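Local atomic coordinates of GTP cyclohydrolase 1 type 2 homolog (Staphylococcus aureus subsp. aureus, PDB entry 3LNL), a protein that is of unknown function but belongs to the NIF3 family, forming a toroid-shaped homohexamer whose subunits each hold a dinuclear zinc centre. Residues B[244-255]-B[274-285]; B[290-298]-B[314-325]. The protein carries 2 engineered substitutions. All coordinates share one frame; numbering follows the deposited sequence.

Overall arrangement
Contact 1 and contact 2 lie in the same NIF3 part of the chain, one after the other in sequence, with centres about 14 Å apart. Contact 1 is backbone pairing: strand 240-253 runs antiparallel to strand 279-285, buried at its Val244–Ile285 end, where the side chain of Ile285 lies about 10 Å from a zinc ion, and more exposed toward the turn 275-278. Contact 2 sets helix 294-299 against helix 312-321 and the segment that follows it, through side chains and one water, its aliphatic part buried beside the sheet and its Tyr295–His321 margin nearer solvent. The two meet where Ala284 packs on Ala297 and Gln278 on Asn324, and both also touch a second subunit.

Contact 1: B[244-255]-B[274-285]; sequences VMAEVDNQMTLE and GESNQKIKRIAI
Antiparallel strand pairing joins strand 240-253 to strand 279-285 in the large mixed sheet, with strand 304-307 on the far side of 279-285. Paired backbone bonds link Val244 with Ile285 and Ala246 with Ile283 (Ile283 N to Ala246 O 2.8 Å, nearly straight at 168°). The chain then turns a corner at Asp249 and Asn250, and pairing resumes between Met252 and Ile280.

At that corner Lys281 bends at chi2 (72°), bringing NZ to 2.7 Å from O of Val248, the last residue before the turn, whose N also bonds to Lys281 O. A long, flexible amine suits this break in the pairing. Its CE passes 3.2 Å from Glu247 OE1, but the charges stay beyond salt-bridge range, and Glu247 OE2 is bound by Asn124.

Branched aliphatic residues fill the face that carries Val244, Ile283 and Ile285. At its margin Ile283 CD1 presses on Val248 CG1 at 3.4 Å, tighter than usual, the two side chains crossing at about a right angle, while Val244 and Ile285 lie side by side, both against helix 112-119, Val244 also against strand 125-142. On the other face Met245 SD and Ala284 CB, also buried, meet at 4.0 Å. Leu254 CD2 lies 3.8 Å from Gly274 CA.

Thr253 is the N-cap of helix 254-264, its OG1 accepting from Asp256 N. Glu255 N binds Ser276 O, and a water bridges Glu255 OE1 to Ser276 OG. The whole is a beta-strand pair broken by a corner and running into a capped helix, within the C-terminal part of the NIF3 fold.

Contact 2: B[290-298]-B[314-325]; sequences GIGYEYQAV and DALDAKIHGVNL
Tyr295 brings CD2 and CE2 of its ring up to CG2 of Val323, which comes to 3.6 Å from CE2, the two side chains crossing at about a right angle. The ring reaches over from helix 294-299 to the last turns of helix 312-321, where OH stands near the Asp317–Ala318 peptide and 3.6 Å from His321 CD2, at the edge of the imidazole and near its plane. The two rings are steeply inclined, their planes at 78°. A tyrosine suits this span because its ring carbons meet valine while the hydroxyl stays among polar groups.

One water gathers those groups: it lies 2.7 Å from Tyr295 OH, 2.6 Å from Glu294 OE2 and 2.8 Å from Asp314 O, thereby linking the two helices. Glu294 can serve it because CG sits between the backbone N and the carbonyl carbon (chi1 64°) and the chain bends at chi2, turning the carboxylate back toward its own N-terminal turn. There OE1 accepts from Gly292 N at 2.7 Å through its syn lone pair, which ties down the type II turn 290-293 ahead of the helix.

The second helix closes in a Schellman motif, with Gly322 taking the positive phi and the chain passing on to strand 325-327. The two helices are the connections of successive beta-alpha-beta crossovers, 279-285 to 304-307 and 304-307 to 325-327. Val323 CG1 meets Val298 CG2 at 3.8 Å, and the valine also crosses the aliphatic stem of Glu294 at about a right angle; Glu294 CB touches Leu325 CD2 as well. Ile291 slides its CG2 past the carboxylate of Asp314 while its CD1 meets Leu325 CD1. Beyond them Phe305 of strand 304-307 packs on both Glu294 and Leu325. Asp317 OD1 is hydrogen-bonded to Tyr84 OH of a neighbouring subunit.

Contact 1: B[244-255]-B[274-285]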
loop_
_atom_site.group_PDB
_atom_site.type_symbol
_atom_site.label_atom_id
_atom_site.label_comp_id
_atom_site.label_asym_id
_atom_site.label_seq_id
_atom_site.Cartn_x
_atom_site.Cartn_y
_atom_site.Cartn_z
ATOM N N VAL B 244 31.968 -5.016 -1.085
ATOM C CA VAL B 244 33.187 -5.037 -0.299
ATOM C C VAL B 244 33.789 -3.654 -0.194
ATOM O O VAL B 244 33.608 -2.791 -1.087
ATOM C CB VAL B 244 34.268 -5.994 -0.900
ATOM C CG1 VAL B 244 33.784 -7.476 -0.789
ATOM C CG2 VAL B 244 34.693 -5.590 -2.345
ATOM N N MET B 245 34.555 -3.448 0.881
ATOM C CA MET B 245 35.454 -2.302 0.991
ATOM C C MET B 245 36.830 -2.874 0.858
ATOM O O MET B 245 37.116 -3.897 1.461
ATOM C CB MET B 245 35.331 -1.562 2.354
ATOM C CG MET B 245 36.067 -0.209 2.394
ATOM S SD MET B 245 35.149 1.129 1.517
ATOM C CE MET B 245 33.711 1.311 2.635
ATOM N N ALA B 246 37.709 -2.191 0.128
ATOM C CA ALA B 246 39.084 -2.602 -0.006
ATOM C C ALA B 246 39.962 -1.356 -0.226
ATOM O O ALA B 246 39.451 -0.233 -0.244
ATOM C CB ALA B 246 39.204 -3.550 -1.176
ATOM N N GLU B 247 41.269 -1.565 -0.381
ATOM C CA GLU B 247 42.203 -0.466 -0.642
ATOM C C GLU B 247 43.183 -0.782 -1.749
ATOM O O GLU B 247 43.512 -1.960 -2.014
ATOM C CB GLU B 247 42.995 0.008 0.608
ATOM C CG GLU B 247 42.716 -0.629 1.875
ATOM C CD GLU B 247 43.738 -0.248 2.935
ATOM O OE1 GLU B 247 43.777 0.931 3.376
ATOM O OE2 GLU B 247 44.570 -1.109 3.266
ATOM N N VAL B 248 43.646 0.284 -2.394
ATOM C CA VAL B 248 44.753 0.179 -3.340
ATOM C C VAL B 248 45.990 0.055 -2.507
ATOM O O VAL B 248 45.992 0.460 -1.324
ATOM C CB VAL B 248 44.840 1.363 -4.315
ATOM C CG1 VAL B 248 43.724 1.238 -5.329
ATOM C CG2 VAL B 248 44.754 2.712 -3.589
ATOM N N ASP B 249 46.987 -0.616 -3.088
ATOM C CA ASP B 249 48.293 -0.788 -2.463
ATOM C C ASP B 249 48.862 0.565 -2.095
ATOM O O ASP B 249 49.309 0.779 -0.957
ATOM C CB ASP B 249 49.269 -1.447 -3.452
ATOM C CG ASP B 249 49.009 -2.937 -3.633
ATOM O OD1 ASP B 249 49.333 -3.495 -4.717
ATOM O OD2 ASP B 249 48.489 -3.561 -2.676
ATOM N N ASN B 250 48.831 1.461 -3.087
ATOM C CA ASN B 250 49.389 2.818 -2.995
ATOM C C ASN B 250 48.302 3.823 -3.362
ATOM O O ASN B 250 47.748 3.676 -4.404
ATOM C CB ASN B 250 50.559 2.928 -3.996
ATOM C CG ASN B 250 51.676 1.944 -3.691
ATOM O OD1 ASN B 250 52.313 2.061 -2.665
ATOM N ND2 ASN B 250 51.886 0.955 -4.558
ATOM N N GLN B 251 47.990 4.782 -2.484
ATOM C CA GLN B 251 47.096 5.927 -2.774
ATOM C C GLN B 251 47.376 6.436 -4.201
ATOM O O GLN B 251 48.528 6.620 -4.578
ATOM C CB GLN B 251 47.278 7.071 -1.718
ATOM C CG GLN B 251 46.111 8.102 -1.643
ATOM C CD GLN B 251 46.315 9.309 -0.682
ATOM O OE1 GLN B 251 47.309 10.005 -0.791
ATOM N NE2 GLN B 251 45.300 9.604 0.201
ATOM N N MET B 252 46.332 6.598 -5.009
ATOM C CA MET B 252 46.483 7.058 -6.368
ATOM C C MET B 252 45.352 8.014 -6.749
ATOM O O MET B 252 44.437 8.239 -5.974
ATOM C CB MET B 252 46.531 5.884 -7.316
ATOM C CG MET B 252 45.298 5.062 -7.355
ATOM S SD MET B 252 45.658 3.399 -8.033
ATOM C CE MET B 252 45.920 3.800 -9.712
ATOM N N THR B 253 45.430 8.608 -7.930
ATOM C CA THR B 253 44.394 9.566 -8.331
ATOM C C THR B 253 43.196 8.788 -8.866
ATOM O O THR B 253 43.325 7.683 -9.381
ATOM C CB THR B 253 44.894 10.582 -9.391
ATOM O OG1 THR B 253 45.144 9.908 -10.625
ATOM C CG2 THR B 253 46.202 11.369 -8.933
ATOM N N LEU B 254 42.011 9.377 -8.727
ATOM C CA LEU B 254 40.809 8.834 -9.284
ATOM C C LEU B 254 40.951 8.417 -10.775
ATOM O O LEU B 254 40.506 7.313 -11.166
ATOM C CB LEU B 254 39.654 9.828 -9.131
ATOM C CG LEU B 254 38.270 9.428 -9.606
ATOM C CD1 LEU B 254 37.821 8.060 -9.009
ATOM C CD2 LEU B 254 37.245 10.558 -9.228
ATOM N N GLU B 255 41.483 9.293 -11.605
ATOM C CA GLU B 255 41.605 8.961 -13.014
ATOM C C GLU B 255 42.586 7.827 -13.248
ATOM O O GLU B 255 42.337 6.967 -14.085
ATOM C CB GLU B 255 41.995 10.166 -13.851
ATOM C CG GLU B 255 43.379 10.597 -13.713
ATOM C CD GLU B 255 43.675 11.838 -14.561
ATOM O OE1 GLU B 255 44.725 12.469 -14.279
ATOM O OE2 GLU B 255 42.849 12.159 -15.473
ATOM N N GLY B 274 33.890 12.804 -10.454
ATOM C CA GLY B 274 34.747 13.405 -9.401
ATOM C C GLY B 274 35.965 14.061 -10.043
ATOM O O GLY B 274 36.214 13.879 -11.241
ATOM N N GLU B 275 36.707 14.826 -9.257
ATOM C CA GLU B 275 37.895 15.527 -9.737
ATOM C C GLU B 275 38.904 14.435 -10.142
ATOM O O GLU B 275 39.121 13.460 -9.412
ATOM C CB GLU B 275 38.508 16.477 -8.647
ATOM C CG GLU B 275 37.597 17.599 -7.985
ATOM C CD GLU B 275 38.312 18.416 -6.817
ATOM O OE1 GLU B 275 39.343 17.950 -6.232
ATOM O OE2 GLU B 275 37.860 19.552 -6.488
ATOM N N SER B 276 39.469 14.575 -11.334
ATOM C CA SER B 276 40.330 13.543 -11.910
ATOM C C SER B 276 41.599 13.302 -11.077
ATOM O O SER B 276 42.131 12.192 -11.056
ATOM C CB SER B 276 40.688 13.916 -13.364
ATOM O OG SER B 276 41.365 15.150 -13.375
ATOM N N ASN B 277 42.042 14.332 -10.356
ATOM C CA ASN B 277 43.225 14.248 -9.496
ATOM C C ASN B 277 42.902 13.968 -8.014
ATOM O O ASN B 277 43.762 14.081 -7.155
ATOM C CB ASN B 277 44.082 15.533 -9.623
ATOM C CG ASN B 277 43.431 16.764 -8.941
ATOM O OD1 ASN B 277 42.371 16.666 -8.313
ATOM N ND2 ASN B 277 44.078 17.901 -9.055
ATOM N N GLN B 278 41.661 13.591 -7.728
ATOM C CA GLN B 278 41.259 13.249 -6.368
ATOM C C GLN B 278 42.055 12.035 -5.880
ATOM O O GLN B 278 42.204 11.043 -6.599
ATOM C CB GLN B 278 39.747 12.940 -6.412
ATOM C CG GLN B 278 39.058 12.637 -5.082
ATOM C CD GLN B 278 38.795 13.869 -4.258
ATOM O OE1 GLN B 278 38.554 14.939 -4.801
ATOM N NE2 GLN B 278 38.850 13.722 -2.937
ATOM N N LYS B 279 42.593 12.105 -4.676
ATOM C CA LYS B 279 43.344 10.999 -4.135
ATOM C C LYS B 279 42.402 9.921 -3.584
ATOM O O LYS B 279 41.518 10.238 -2.810
ATOM C CB LYS B 279 44.202 11.451 -3.013
ATOM C CG LYS B 279 45.075 12.624 -3.369
ATOM C CD LYS B 279 46.252 12.205 -4.120
ATOM C CE LYS B 279 47.431 13.167 -3.869
ATOM N NZ LYS B 279 48.178 13.147 -5.148
ATOM N N ILE B 280 42.671 8.679 -3.939
ATOM C CA ILE B 280 41.817 7.539 -3.701
ATOM C C ILE B 280 42.654 6.556 -2.895
ATOM O O ILE B 280 43.743 6.228 -3.304
ATOM C CB ILE B 280 41.474 6.853 -5.086
ATOM C CG1 ILE B 280 40.441 7.661 -5.872
ATOM C CG2 ILE B 280 40.907 5.482 -4.954
ATOM C CD1 ILE B 280 39.492 8.502 -5.007
ATOM N N LYS B 281 42.137 6.054 -1.783
ATOM C CA LYS B 281 42.762 4.916 -1.113
ATOM C C LYS B 281 41.793 3.759 -0.861
ATOM O O LYS B 281 42.142 2.587 -1.122
ATOM C CB LYS B 281 43.349 5.375 0.207
ATOM C CG LYS B 281 43.849 4.257 1.051
ATOM C CD LYS B 281 45.136 3.659 0.475
ATOM C CE LYS B 281 45.691 2.641 1.417
ATOM N NZ LYS B 281 46.785 1.973 0.728
ATOM N N ARG B 282 40.639 4.079 -0.282
ATOM C CA ARG B 282 39.628 3.102 0.037
ATOM C C ARG B 282 38.511 3.103 -1.013
ATOM O O ARG B 282 37.983 4.143 -1.377
ATOM C CB ARG B 282 39.058 3.348 1.440
ATOM C CG ARG B 282 40.128 3.492 2.481
ATOM C CD ARG B 282 39.573 3.750 3.878
ATOM N NE ARG B 282 38.822 2.577 4.297
ATOM C CZ ARG B 282 38.011 2.540 5.341
ATOM N NH1 ARG B 282 37.827 3.627 6.091
ATOM N NH2 ARG B 282 37.388 1.403 5.641
ATOM N N ILE B 283 38.139 1.904 -1.445
ATOM C CA ILE B 283 37.271 1.650 -2.560
ATOM C C ILE B 283 36.098 0.777 -2.107
ATOM O O ILE B 283 36.291 -0.266 -1.527
ATOM C CB ILE B 283 38.101 0.932 -3.635
ATOM C CG1 ILE B 283 39.292 1.885 -4.059
ATOM C CG2 ILE B 283 37.242 0.609 -4.876
ATOM C CD1 ILE B 283 40.522 1.189 -4.211
ATOM N N ALA B 284 34.866 1.219 -2.349
ATOM C CA ALA B 284 33.702 0.360 -2.141
ATOM C C ALA B 284 33.286 -0.152 -3.525
ATOM O O ALA B 284 33.264 0.631 -4.484
ATOM C CB ALA B 284 32.574 1.154 -1.499
ATOM N N ILE B 285 32.921 -1.419 -3.608
ATOM C CA ILE B 285 32.547 -2.068 -4.878
ATOM C C ILE B 285 31.254 -2.837 -4.737
ATOM O O ILE B 285 31.126 -3.689 -3.870
ATOM C CB ILE B 285 33.596 -3.072 -5.351
ATOM C CG1 ILE B 285 34.959 -2.417 -5.580
ATOM C CG2 ILE B 285 33.147 -3.732 -6.676
ATOM C CD1 ILE B 285 36.122 -3.437 -5.512
HETATM O O HOH W 1 44.404 14.656 -12.972
#

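Contact 2: B[290-298]-B[314-325]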
loop_
_atom_site.group_PDB
_atom_site.type_symbol
_atom_site.label_atom_id
_atom_site.label_comp_id
_atom_site.label_asym_id
_atom_site.label_seq_id
_atom_site.Cartn_x
_atom_site.Cartn_y
_atom_site.Cartn_z
ATOM N N GLY B 290 24.615 -0.925 -8.476
ATOM C CA GLY B 290 24.600 -0.637 -7.017
ATOM C C GLY B 290 24.306 0.769 -6.604
ATOM O O GLY B 290 24.433 1.121 -5.431
ATOM N N ILE B 291 23.876 1.589 -7.563
ATOM C CA ILE B 291 23.541 2.949 -7.237
ATOM C C ILE B 291 22.369 2.873 -6.258
ATOM O O ILE B 291 21.472 2.039 -6.424
ATOM C CB ILE B 291 23.251 3.846 -8.477
ATOM C CG1 ILE B 291 24.540 4.127 -9.251
ATOM C CG2 ILE B 291 22.573 5.162 -8.034
ATOM C CD1 ILE B 291 25.576 5.030 -8.465
ATOM N N GLY B 292 22.422 3.725 -5.226
ATOM C CA GLY B 292 21.553 3.631 -4.070
ATOM C C GLY B 292 22.423 3.415 -2.836
ATOM O O GLY B 292 22.025 3.801 -1.759
ATOM N N TYR B 293 23.617 2.849 -3.006
ATOM C CA TYR B 293 24.539 2.554 -1.864
ATOM C C TYR B 293 25.711 3.508 -1.762
ATOM O O TYR B 293 26.496 3.408 -0.816
ATOM C CB TYR B 293 25.082 1.097 -1.940
ATOM C CG TYR B 293 24.044 0.063 -1.644
ATOM C CD1 TYR B 293 23.266 -0.468 -2.651
ATOM C CD2 TYR B 293 23.854 -0.402 -0.348
ATOM C CE1 TYR B 293 22.278 -1.454 -2.369
ATOM C CE2 TYR B 293 22.895 -1.373 -0.059
ATOM C CZ TYR B 293 22.127 -1.887 -1.081
ATOM O OH TYR B 293 21.196 -2.822 -0.806
ATOM N N GLU B 294 25.822 4.456 -2.696
ATOM C CA GLU B 294 27.035 5.297 -2.757
ATOM C C GLU B 294 27.212 6.216 -1.565
ATOM O O GLU B 294 28.349 6.413 -1.091
ATOM C CB GLU B 294 27.157 6.073 -4.080
ATOM C CG GLU B 294 26.098 7.143 -4.421
ATOM C CD GLU B 294 24.801 6.580 -5.014
ATOM O OE1 GLU B 294 24.537 5.361 -4.832
ATOM O OE2 GLU B 294 24.028 7.375 -5.635
ATOM N N TYR B 295 26.113 6.788 -1.082
ATOM C CA TYR B 295 26.184 7.710 0.055
ATOM C C TYR B 295 26.593 6.949 1.339
ATOM O O TYR B 295 27.415 7.428 2.125
ATOM C CB TYR B 295 24.875 8.509 0.205
ATOM C CG TYR B 295 24.649 9.375 -0.987
ATOM C CD1 TYR B 295 23.850 8.945 -2.035
ATOM C CD2 TYR B 295 25.285 10.626 -1.104
ATOM C CE1 TYR B 295 23.677 9.743 -3.192
ATOM C CE2 TYR B 295 25.126 11.410 -2.241
ATOM C CZ TYR B 295 24.333 10.947 -3.296
ATOM O OH TYR B 295 24.186 11.702 -4.434
ATOM N N GLN B 296 26.036 5.752 1.513
ATOM C CA GLN B 296 26.368 4.882 2.646
ATOM C C GLN B 296 27.820 4.388 2.569
ATOM O O GLN B 296 28.547 4.410 3.558
ATOM C CB GLN B 296 25.375 3.743 2.670
ATOM C CG GLN B 296 25.396 2.839 3.853
ATOM C CD GLN B 296 24.100 2.032 3.912
ATOM O OE1 GLN B 296 23.107 2.532 4.404
ATOM N NE2 GLN B 296 24.099 0.802 3.351
ATOM N N ALA B 297 28.275 4.076 1.358
ATOM C CA ALA B 297 29.673 3.725 1.126
ATOM C C ALA B 297 30.602 4.835 1.586
ATOM O O ALA B 297 31.610 4.569 2.286
ATOM C CB ALA B 297 29.928 3.382 -0.320
ATOM N N VAL B 298 30.267 6.077 1.234
ATOM C CA VAL B 298 31.094 7.196 1.710
ATOM C C VAL B 298 31.046 7.294 3.239
ATOM O O VAL B 298 32.080 7.460 3.870
ATOM C CB VAL B 298 30.768 8.499 0.981
ATOM C CG1 VAL B 298 31.463 9.705 1.694
ATOM C CG2 VAL B 298 31.184 8.347 -0.469
ATOM N N ASP B 314 21.786 10.476 -11.308
ATOM C CA ASP B 314 22.483 9.985 -10.123
ATOM C C ASP B 314 23.962 10.398 -10.072
ATOM O O ASP B 314 24.484 10.693 -8.985
ATOM C CB ASP B 314 22.356 8.473 -9.984
ATOM C CG ASP B 314 20.901 8.053 -9.749
ATOM O OD1 ASP B 314 20.158 8.697 -8.953
ATOM O OD2 ASP B 314 20.546 7.103 -10.419
ATOM N N ALA B 315 24.605 10.404 -11.232
ATOM C CA ALA B 315 25.967 10.911 -11.359
ATOM C C ALA B 315 26.015 12.416 -11.031
ATOM O O ALA B 315 26.950 12.884 -10.373
ATOM C CB ALA B 315 26.517 10.666 -12.768
ATOM N N LEU B 316 25.062 13.177 -11.577
ATOM C CA LEU B 316 24.951 14.616 -11.265
ATOM C C LEU B 316 24.848 14.884 -9.747
ATOM O O LEU B 316 25.541 15.717 -9.204
ATOM C CB LEU B 316 23.742 15.234 -11.985
ATOM C CG LEU B 316 23.771 16.766 -12.121
ATOM C CD1 LEU B 316 24.917 17.157 -13.067
ATOM C CD2 LEU B 316 22.420 17.301 -12.630
ATOM N N ASP B 317 23.931 14.182 -9.089
ATOM C CA ASP B 317 23.773 14.249 -7.638
ATOM C C ASP B 317 25.091 13.926 -6.914
ATOM O O ASP B 317 25.541 14.701 -6.024
ATOM C CB ASP B 317 22.679 13.276 -7.161
ATOM C CG ASP B 317 21.309 13.706 -7.624
ATOM O OD1 ASP B 317 21.198 14.804 -8.179
ATOM O OD2 ASP B 317 20.351 12.945 -7.475
ATOM N N ALA B 318 25.699 12.802 -7.284
ATOM C CA ALA B 318 26.983 12.393 -6.691
ATOM C C ALA B 318 28.061 13.489 -6.836
ATOM O O ALA B 318 28.706 13.862 -5.851
ATOM C CB ALA B 318 27.469 11.062 -7.303
ATOM N N LYS B 319 28.174 14.052 -8.042
ATOM C CA LYS B 319 29.152 15.105 -8.306
ATOM C C LYS B 319 28.943 16.303 -7.361
ATOM O O LYS B 319 29.899 16.768 -6.679
ATOM C CB LYS B 319 29.100 15.577 -9.763
ATOM C CG LYS B 319 30.263 16.561 -10.113
ATOM C CD LYS B 319 30.591 16.588 -11.612
ATOM C CE LYS B 319 31.721 17.600 -11.935
ATOM N NZ LYS B 319 33.076 16.965 -11.667
ATOM N N ILE B 320 27.717 16.794 -7.296
ATOM C CA ILE B 320 27.464 17.976 -6.486
ATOM C C ILE B 320 27.704 17.706 -4.997
ATOM O O ILE B 320 28.130 18.577 -4.258
ATOM C CB ILE B 320 26.063 18.574 -6.760
ATOM C CG1 ILE B 320 26.098 20.097 -6.418
ATOM C CG2 ILE B 320 25.003 17.904 -5.925
ATOM C CD1 ILE B 320 24.876 20.903 -6.862
ATOM N N HIS B 321 27.473 16.474 -4.549
ATOM C CA HIS B 321 27.721 16.140 -3.164
ATOM C C HIS B 321 29.150 15.651 -2.890
ATOM O O HIS B 321 29.470 15.315 -1.783
ATOM C CB HIS B 321 26.726 15.084 -2.700
ATOM C CG HIS B 321 25.307 15.557 -2.681
ATOM N ND1 HIS B 321 24.881 16.614 -1.901
ATOM C CD2 HIS B 321 24.224 15.120 -3.358
ATOM C CE1 HIS B 321 23.595 16.819 -2.124
ATOM N NE2 HIS B 321 23.175 15.924 -3.008
ATOM N N GLY B 322 30.015 15.644 -3.894
ATOM C CA GLY B 322 31.374 15.199 -3.708
ATOM C C GLY B 322 31.525 13.699 -3.571
ATOM O O GLY B 322 32.553 13.236 -3.073
ATOM N N VAL B 323 30.537 12.917 -3.980
ATOM C CA VAL B 323 30.654 11.473 -3.903
ATOM C C VAL B 323 31.332 10.992 -5.203
ATOM O O VAL B 323 30.837 11.236 -6.325
ATOM C CB VAL B 323 29.287 10.785 -3.656
ATOM C CG1 VAL B 323 29.429 9.213 -3.773
ATOM C CG2 VAL B 323 28.735 11.170 -2.284
ATOM N N ASN B 324 32.485 10.352 -5.084
ATOM C CA ASN B 324 33.172 9.929 -6.260
ATOM C C ASN B 324 32.693 8.554 -6.774
ATOM O O ASN B 324 32.501 7.634 -5.995
ATOM C CB ASN B 324 34.675 9.894 -6.012
ATOM C CG ASN B 324 35.210 11.205 -5.568
ATOM O OD1 ASN B 324 34.910 12.231 -6.176
ATOM N ND2 ASN B 324 35.994 11.203 -4.509
ATOM N N LEU B 325 32.481 8.444 -8.080
ATOM C CA LEU B 325 31.959 7.206 -8.664
ATOM C C LEU B 325 32.836 6.756 -9.817
ATOM O O LEU B 325 33.463 7.587 -10.463
ATOM C CB LEU B 325 30.558 7.405 -9.212
ATOM C CG LEU B 325 29.476 7.920 -8.291
ATOM C CD1 LEU B 325 28.205 8.224 -9.158
ATOM C CD2 LEU B 325 29.174 6.978 -7.151
HETATM O O HOH W 2 23.844 9.853 -6.426
#